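Local coordinates for protein glutamine cyclotransferase (Zymomonas mobilis, PDB 3NOL) that probably catalyses the cyclisation of N-terminal glutamine to pyroglutamate as a bacterial glutaminyl cyclase built on a beta-propeller fold, at residues A[37-40]-A[41-45]. Sequence-based numbering, arbitrary orientation.
Sequences YPHD and TKAFT
The imidazole of H39 presents its edge to the backbone of A43, whose O lies near the ring plane, 3.6 Å from H39 CE1, while T45 OG1 approaches obliquely, 3.2 Å from H39 NE2. These residues flank and close a type I beta turn, D40 to A43, that carries the propeller chain from strand 28-38 into strand 44-51 of another sheet. With CG anti to the backbone N (chi1 -177°), the ring of H39 is carried forward along the chain toward A43 and T45. Both H39 NE2 and T45 OG1 are hydrogen-bonded to E57 OE2, and H39 ND1 is held by W246 O, so polar partners at both nitrogens help fix the ring's rotation.

The turn is closed by A43 N giving a hydrogen bond to D40 O (3.1 Å). The carboxylate of D40 adds an Asx turn: K42 N donates to D40 OD1 over 2.9 Å, coming from above the carboxylate plane, 47° out of it. D40 OD2 instead forms a salt bridge with R68. Were D40 shortened to an alanine, R68 would probably lose this charged mate and K42 N its side-chain acceptor. K42 NZ stays 6.0 Å from D40 OD1, too far for direct pairing. Alongside these bonds, the methyl carbon CB of A43 packs 3.7 Å from CB of D40.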
loop_
_atom_site.group_PDB
_atom_site.type_symbol
_atom_site.label_atom_id
_atom_site.label_comp_id
_atom_site.label_asym_id
_atom_site.label_seq_id
_atom_site.Cartn_x
_atom_site.Cartn_y
_atom_site.Cartn_z
ATOM N N TYR A 37 10.409 -6.817 11.600
ATOM C CA TYR A 37 11.175 -5.587 11.758
ATOM C C TYR A 37 10.348 -4.554 12.521
ATOM O O TYR A 37 9.124 -4.569 12.422
ATOM C CB TYR A 37 11.559 -5.038 10.383
ATOM C CG TYR A 37 12.476 -5.972 9.629
ATOM C CD1 TYR A 37 13.769 -6.218 10.090
ATOM C CD2 TYR A 37 12.033 -6.648 8.497
ATOM C CE1 TYR A 37 14.619 -7.095 9.407
ATOM C CE2 TYR A 37 12.865 -7.539 7.826
ATOM C CZ TYR A 37 14.161 -7.743 8.289
ATOM O OH TYR A 37 14.992 -8.623 7.619
ATOM N N PRO A 38 11.004 -3.668 13.298
ATOM C CA PRO A 38 10.230 -2.680 14.054
ATOM C C PRO A 38 9.403 -1.755 13.147
ATOM O O PRO A 38 9.889 -1.294 12.092
ATOM C CB PRO A 38 11.304 -1.855 14.769
ATOM C CG PRO A 38 12.531 -2.662 14.737
ATOM C CD PRO A 38 12.454 -3.542 13.535
ATOM N N HIS A 39 8.155 -1.511 13.541
ATOM C CA HIS A 39 7.338 -0.471 12.899
ATOM C C HIS A 39 6.845 0.518 13.953
ATOM O O HIS A 39 6.627 0.156 15.127
ATOM C CB HIS A 39 6.165 -1.093 12.130
ATOM C CG HIS A 39 5.323 -0.096 11.380
ATOM N ND1 HIS A 39 4.055 0.245 11.782
ATOM C CD2 HIS A 39 5.560 0.609 10.240
ATOM C CE1 HIS A 39 3.541 1.130 10.937
ATOM N NE2 HIS A 39 4.437 1.369 9.990
ATOM N N ASP A 40 6.715 1.770 13.533
ATOM C CA ASP A 40 6.323 2.872 14.417
ATOM C C ASP A 40 4.876 2.652 14.875
ATOM O O ASP A 40 3.946 2.627 14.057
ATOM C CB ASP A 40 6.482 4.185 13.624
ATOM C CG ASP A 40 6.181 5.429 14.449
ATOM O OD1 ASP A 40 5.642 5.321 15.593
ATOM O OD2 ASP A 40 6.450 6.520 13.907
ATOM N N THR A 41 4.684 2.504 16.187
ATOM C CA THR A 41 3.332 2.227 16.719
ATOM C C THR A 41 2.430 3.459 16.722
ATOM O O THR A 41 1.258 3.368 17.077
ATOM C CB THR A 41 3.370 1.620 18.153
ATOM O OG1 THR A 41 4.149 2.460 19.017
ATOM C CG2 THR A 41 3.937 0.210 18.139
ATOM N N LYS A 42 2.971 4.610 16.328
ATOM C CA LYS A 42 2.175 5.815 16.164
ATOM C C LYS A 42 1.860 6.103 14.685
ATOM O O LYS A 42 1.191 7.088 14.361
ATOM C CB LYS A 42 2.876 7.017 16.841
ATOM C CG LYS A 42 2.931 6.896 18.374
ATOM C CD LYS A 42 3.389 8.192 19.024
ATOM C CE LYS A 42 3.290 8.110 20.538
ATOM N NZ LYS A 42 4.140 7.023 21.099
ATOM N N ALA A 43 2.325 5.226 13.794
ATOM C CA ALA A 43 2.226 5.455 12.358
ATOM C C ALA A 43 0.974 4.804 11.789
ATOM O O ALA A 43 0.922 3.561 11.656
ATOM C CB ALA A 43 3.488 4.912 11.626
ATOM N N PHE A 44 0.007 5.646 11.415
ATOM C CA PHE A 44 -1.189 5.197 10.675
ATOM C C PHE A 44 -0.854 4.998 9.196
ATOM O O PHE A 44 -1.026 5.912 8.373
ATOM C CB PHE A 44 -2.338 6.208 10.784
ATOM C CG PHE A 44 -2.935 6.325 12.166
ATOM C CD1 PHE A 44 -2.474 7.305 13.056
ATOM C CD2 PHE A 44 -3.987 5.479 12.557
ATOM C CE1 PHE A 44 -3.068 7.447 14.335
ATOM C CE2 PHE A 44 -4.562 5.589 13.844
ATOM C CZ PHE A 44 -4.108 6.577 14.725
ATOM N N THR A 45 -0.356 3.819 8.864
ATOM C CA THR A 45 0.103 3.544 7.505
ATOM C C THR A 45 -1.000 3.709 6.455
ATOM O O THR A 45 -2.051 3.042 6.554
ATOM C CB THR A 45 0.653 2.093 7.438
ATOM O OG1 THR A 45 1.679 1.942 8.430
ATOM C CG2 THR A 45 1.217 1.804 6.063
#